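Local coordinates for protein endonuclease V isoform X2 (Ciona intestinalis, PDB 6OZI) that probably cleaves inosine-containing nucleic acids, RNA above all, in a metal-ion-dependent reaction, as an endonuclease V with an RNase H-like core, at residues F121-C126 with I150-V155; E174-S179 with L186-L191. The protein carries 1 engineered substitution. All blocks are in the same frame, centred on the assembly; numbering follows the deposited sequence. Where two conformers were deposited one is given.

Contact 1 joins two loops, one following strand 112-116 and the other strand 140-144; contact 2 pairs the two strands of a hairpin at the edge of the sheet, 174-179 being its outermost strand within the chain. Both are largely buried, yet their chemistry differs. Between the loops, side chains do the work, with a buried Arg125-Asp153 salt bridge and an apolar patch, while Pro151 and His122 face the bound DNA. In the hairpin, backbone hydrogen bonds dominate, and its salt bridge, Asp176-Lys188, joins two partly exposed residues. The two contacts meet where Asp153 OD1 reaches Ser179 OG, probably as a hydrogen bond, and where Phe121 packs on Ala187 and Arg125 on Leu186.

Contact 1: F121-C126 with I150-V155. With nucleotides of chain C.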
# COMPACT_ATOMS: atom_id res chain seq x y z
N PHE A 121 8.95 24.00 -14.24
CA PHE A 121 7.67 23.59 -14.82
C PHE A 121 6.53 24.06 -13.92
O PHE A 121 5.90 23.29 -13.18
CB PHE A 121 7.67 22.08 -15.00
CG PHE A 121 6.46 21.53 -15.69
CD1 PHE A 121 5.57 22.37 -16.34
CD2 PHE A 121 6.23 20.17 -15.71
CE1 PHE A 121 4.46 21.85 -16.99
CE2 PHE A 121 5.12 19.64 -16.35
CZ PHE A 121 4.24 20.48 -17.00
N HIS A 122 6.19 25.35 -14.04
CA HIS A 122 5.33 26.00 -13.08
C HIS A 122 4.73 27.25 -13.72
O HIS A 122 5.37 27.87 -14.58
CB HIS A 122 6.13 26.35 -11.82
CG HIS A 122 5.33 26.99 -10.73
ND1 HIS A 122 5.18 28.36 -10.63
CD2 HIS A 122 4.69 26.46 -9.66
CE1 HIS A 122 4.46 28.64 -9.56
NE2 HIS A 122 4.15 27.51 -8.95
N ILE A 123 3.51 27.60 -13.30
CA ILE A 123 2.80 28.72 -13.93
C ILE A 123 3.62 30.00 -13.89
O ILE A 123 3.63 30.78 -14.85
CB ILE A 123 1.41 28.91 -13.28
CG1 ILE A 123 0.71 30.10 -13.93
CG2 ILE A 123 1.53 29.04 -11.76
CD1 ILE A 123 -0.74 30.27 -13.53
N ARG A 124 4.30 30.27 -12.77
CA ARG A 124 5.17 31.43 -12.66
C ARG A 124 6.64 31.03 -12.65
O ARG A 124 7.48 31.80 -12.17
CB ARG A 124 4.80 32.26 -11.43
CG ARG A 124 3.52 33.10 -11.58
CD ARG A 124 3.00 33.62 -10.24
NE ARG A 124 2.64 32.54 -9.32
CZ ARG A 124 1.45 31.94 -9.27
NH1 ARG A 124 0.47 32.30 -10.09
NH2 ARG A 124 1.24 30.97 -8.39
N ARG A 125 6.96 29.85 -13.19
CA ARG A 125 8.35 29.39 -13.36
C ARG A 125 9.11 29.36 -12.04
O ARG A 125 10.31 29.64 -11.99
CB ARG A 125 9.08 30.25 -14.39
CG ARG A 125 8.39 30.32 -15.74
CD ARG A 125 8.21 28.93 -16.36
NE ARG A 125 7.80 29.05 -17.76
CZ ARG A 125 6.53 29.04 -18.17
NH1 ARG A 125 5.54 28.91 -17.30
NH2 ARG A 125 6.26 29.17 -19.47
N CYS A 126 8.43 28.95 -10.98
CA CYS A 126 9.00 28.95 -9.64
C CYS A 126 8.35 27.85 -8.80
O CYS A 126 7.76 28.10 -7.75
CB CYS A 126 8.82 30.33 -9.00
SG CYS A 126 9.63 30.56 -7.39
N ILE A 150 -1.20 23.40 -17.17
CA ILE A 150 -1.07 24.86 -17.16
C ILE A 150 -1.77 25.44 -18.38
O ILE A 150 -1.14 25.59 -19.44
CB ILE A 150 0.40 25.29 -17.13
CG1 ILE A 150 1.17 24.50 -16.07
CG2 ILE A 150 0.50 26.78 -16.82
CD1 ILE A 150 2.62 24.89 -15.96
N PRO A 151 -3.07 25.78 -18.29
CA PRO A 151 -3.75 26.36 -19.46
C PRO A 151 -3.07 27.61 -20.00
O PRO A 151 -3.02 27.79 -21.21
CB PRO A 151 -5.16 26.68 -18.91
CG PRO A 151 -5.32 25.81 -17.73
CD PRO A 151 -3.96 25.63 -17.13
N GLU A 152 -2.53 28.45 -19.12
CA GLU A 152 -1.90 29.69 -19.57
C GLU A 152 -0.67 29.44 -20.45
O GLU A 152 -0.27 30.33 -21.20
CB GLU A 152 -1.50 30.55 -18.36
CG GLU A 152 -2.66 30.96 -17.43
CD GLU A 152 -3.13 29.85 -16.51
OE1 GLU A 152 -2.65 28.71 -16.65
OE2 GLU A 152 -3.99 30.11 -15.64
N ASP A 153 -0.09 28.24 -20.39
CA ASP A 153 1.05 27.87 -21.22
C ASP A 153 0.69 26.86 -22.29
O ASP A 153 1.58 26.38 -23.00
CB ASP A 153 2.18 27.31 -20.35
CG ASP A 153 2.97 28.39 -19.65
OD1 ASP A 153 3.66 29.18 -20.34
OD2 ASP A 153 2.90 28.45 -18.40
N GLY A 154 -0.59 26.51 -22.42
CA GLY A 154 -0.98 25.54 -23.42
C GLY A 154 -0.55 24.13 -23.10
O GLY A 154 -0.36 23.32 -24.01
N VAL A 155 -0.39 23.81 -21.81
CA VAL A 155 0.04 22.49 -21.37
C VAL A 155 -1.19 21.73 -20.86
O VAL A 155 -1.72 22.05 -19.79
CB VAL A 155 1.13 22.57 -20.29
CG1 VAL A 155 1.47 21.17 -19.77
CG2 VAL A 155 2.36 23.26 -20.83
P DC C 4 -6.95 18.41 -12.47
OP1 DC C 4 -7.56 17.90 -13.72
OP2 DC C 4 -6.80 17.51 -11.30
O5' DC C 4 -5.53 19.03 -12.83
C5' DC C 4 -4.35 18.28 -12.66
C4' DC C 4 -3.23 19.17 -12.19
O4' DC C 4 -3.21 20.39 -12.99
C3' DC C 4 -3.35 19.63 -10.73
O3' DC C 4 -2.08 19.67 -10.12
C2' DC C 4 -3.97 21.01 -10.84
C1' DC C 4 -3.35 21.51 -12.14
N1 DC C 4 -4.18 22.54 -12.82
C2 DC C 4 -3.78 23.88 -12.76
O2 DC C 4 -2.75 24.17 -12.15
N3 DC C 4 -4.55 24.83 -13.38
C4 DC C 4 -5.66 24.47 -14.02
N4 DC C 4 -6.37 25.43 -14.62
C5 DC C 4 -6.08 23.10 -14.09
C6 DC C 4 -5.32 22.18 -13.48
P DI C 5 -1.65 18.50 -9.11
OP1 DI C 5 -2.26 17.23 -9.65
OP2 DI C 5 -2.15 18.82 -7.72
O5' DI C 5 -0.01 18.44 -9.19
C5' DI C 5 0.63 17.68 -10.19
C4' DI C 5 2.10 17.50 -9.82
O4' DI C 5 2.79 18.96 -9.80
C3' DI C 5 2.25 16.96 -8.62
O3' DI C 5 3.40 16.01 -8.59
C2' DI C 5 2.57 18.14 -7.67
C1' DI C 5 3.24 19.18 -8.58
N9 DI C 5 2.86 20.52 -8.11
C8 DI C 5 1.74 21.21 -7.88
N7 DI C 5 2.11 22.43 -7.42
C5 DI C 5 3.43 22.47 -7.38
C6 DI C 5 4.40 23.57 -6.95
O6 DI C 5 4.01 24.62 -6.57
N1 DI C 5 5.80 23.33 -7.01
C2 DI C 5 6.30 22.06 -7.46
N3 DI C 5 5.37 21.02 -7.86
C4 DI C 5 3.91 21.28 -7.80
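Ile150 drives its side chain at the 121-126 loop. Its CB points toward that loop; CG2 branches off to Ile123 CB at 4.2 Å, while CG1, set anti to the carbonyl carbon (chi1 -47°), carries CD1 to the Phe121 ring. Ile150 CD1 lies 3.7 Å from Phe121 CE1 and 3.9 Å from His122 C. Val155 CG1 closes on the edge of the Phe121 ring, 4.0 Å from CZ. The partners are two compact turns: a type I beta turn from His122 to Arg125, and a 3-10 turn at 151-153 running into a G1 beta bulge, where Gly154 and Val155 both face Ile150. Arg125 grips Asp153 end-on, NH2 to OD1 at 2.7 Å and NH1 to OD2 at 2.9 Å; both nitrogens come from above the carboxylate, the two planes being 50° apart. NH1 also bonds His122 O, and NE pairs with Glu184. Replacing Arg125 by a leucine would probably leave the buried Asp153 carboxylate without its counter-charge and His122 O without its side-chain donor. Toward the DNA, Pro151 CG lies 3.3 Å from N4 of DC4 of chain C, and the His122 ring, its NE2 bonded to Ser84 O, turns an edge to O6 of DI5 of chain C.

Contact 2: E174-S179 with L186-L191; sequences ELDIIS and LAKAVL
Lys188 NZ meets the Asp176 carboxylate at OD1, not OD2, in a salt bridge modelled too short for its exact geometry to be trusted. Among the flat peptide groups, that of Ala187 is met from above: Ile177 N sits 40° out of the plane of the Ala187 carbonyl, at a classic beta bulge where Leu186 and Ala187 both face Ile177. These pairs belong to an antiparallel beta hairpin at the edge of the mixed sheet, with 174-179 outermost within the chain. Leu175 with Ala189 and Ile177 with Ala187 are hydrogen-bonded pairs, and Glu174 with Val190 and Asp176 with Lys188 are non-hydrogen-bonded ones. At the bulge Ile177 O takes its bond from Leu186 N at 2.8 Å. Leu175, Ile177, Ala187 and Ala189 share one face: Ile177 CD1 rests 4.1 Å from Ala189 CB, Leu175 leans on helix 157-169 through Phe164 and Leu167, and Phe201 of the next strand touches both Ile177 and Ala189. On the other face the Asp176 and Lys188 side chains run side by side, a bend at the end of the lysine (chi4 81°) turning NZ to its partner. Glu174 slants across Val190, CG to CG1 at 3.9 Å. Past the bulge, Ser179, its OG turned to Asp153 and also bonded by Lys182 N, brings its CB to 3.9 Å from Leu186 CD1.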
# COMPACT_ATOMS: atom_id res chain seq x y z
N GLU A 174 11.95 9.89 -24.05
CA GLU A 174 12.02 11.25 -23.52
C GLU A 174 11.24 12.18 -24.44
O GLU A 174 11.40 12.12 -25.66
CB GLU A 174 13.47 11.73 -23.41
CG GLU A 174 14.26 11.02 -22.33
CD GLU A 174 15.72 11.42 -22.32
OE1 GLU A 174 16.28 11.65 -23.41
OE2 GLU A 174 16.31 11.51 -21.23
N LEU A 175 10.39 13.03 -23.85
CA LEU A 175 9.55 13.95 -24.61
C LEU A 175 9.62 15.33 -23.97
O LEU A 175 9.32 15.48 -22.79
CB LEU A 175 8.10 13.46 -24.63
CG LEU A 175 7.11 14.41 -25.29
CD1 LEU A 175 7.33 14.38 -26.80
CD2 LEU A 175 5.67 14.10 -24.94
N ASP A 176 9.98 16.34 -24.76
CA ASP A 176 9.99 17.70 -24.23
C ASP A 176 8.56 18.17 -24.02
O ASP A 176 7.71 18.02 -24.90
CB ASP A 176 10.72 18.65 -25.18
CG ASP A 176 12.20 18.36 -25.28
OD1 ASP A 176 12.89 18.49 -24.24
OD2 ASP A 176 12.68 18.07 -26.39
N ILE A 177 8.30 18.76 -22.86
CA ILE A 177 7.03 19.41 -22.57
C ILE A 177 7.22 20.90 -22.79
O ILE A 177 8.17 21.50 -22.26
CB ILE A 177 6.57 19.10 -21.13
CG1 ILE A 177 6.18 17.62 -21.03
CG2 ILE A 177 5.42 20.00 -20.72
CD1 ILE A 177 6.01 17.11 -19.61
N ILE A 178 6.37 21.51 -23.61
CA ILE A 178 6.63 22.83 -24.16
C ILE A 178 5.47 23.77 -23.85
O ILE A 178 4.30 23.40 -23.98
CB ILE A 178 6.85 22.75 -25.69
CG1 ILE A 178 8.18 22.06 -26.00
CG2 ILE A 178 6.79 24.12 -26.34
CD1 ILE A 178 8.29 21.55 -27.43
N SER A 179 5.81 25.01 -23.51
CA SER A 179 4.86 26.10 -23.42
C SER A 179 4.70 26.75 -24.79
O SER A 179 5.67 27.28 -25.34
CB SER A 179 5.33 27.15 -22.41
OG SER A 179 4.73 28.41 -22.67
N LEU A 186 9.61 23.38 -20.80
CA LEU A 186 9.39 23.48 -19.37
C LEU A 186 9.93 22.28 -18.61
O LEU A 186 10.37 22.44 -17.46
CB LEU A 186 7.89 23.62 -19.09
CG LEU A 186 7.16 24.81 -19.73
CD1 LEU A 186 5.70 24.83 -19.32
CD2 LEU A 186 7.83 26.13 -19.38
N ALA A 187 9.89 21.10 -19.21
CA ALA A 187 10.22 19.86 -18.52
C ALA A 187 10.44 18.77 -19.55
O ALA A 187 10.31 18.98 -20.76
CB ALA A 187 9.11 19.46 -17.54
N LYS A 188 10.76 17.58 -19.06
CA LYS A 188 11.01 16.41 -19.89
C LYS A 188 10.22 15.26 -19.29
O LYS A 188 10.39 14.94 -18.10
CB LYS A 188 12.51 16.12 -19.95
CG LYS A 188 13.01 15.63 -21.28
CD LYS A 188 14.49 15.93 -21.41
CE LYS A 188 15.00 15.73 -22.83
NZ LYS A 188 14.68 16.88 -23.70
N ALA A 189 9.32 14.68 -20.07
CA ALA A 189 8.64 13.44 -19.70
C ALA A 189 9.57 12.28 -20.02
O ALA A 189 9.98 12.10 -21.17
CB ALA A 189 7.33 13.30 -20.47
N VAL A 190 9.94 11.50 -19.00
CA VAL A 190 10.96 10.48 -19.16
C VAL A 190 10.46 9.14 -18.66
O VAL A 190 9.55 9.05 -17.82
CB VAL A 190 12.28 10.85 -18.43
CG1 VAL A 190 12.82 12.18 -18.95
CG2 VAL A 190 12.08 10.87 -16.92
N LEU A 191 11.07 8.09 -19.19
CA LEU A 191 10.76 6.71 -18.83
C LEU A 191 12.09 5.95 -18.85
O LEU A 191 12.54 5.52 -19.92
CB LEU A 191 9.75 6.12 -19.81
CG LEU A 191 8.96 4.88 -19.42
CD1 LEU A 191 7.85 4.69 -20.44
CD2 LEU A 191 9.86 3.64 -19.39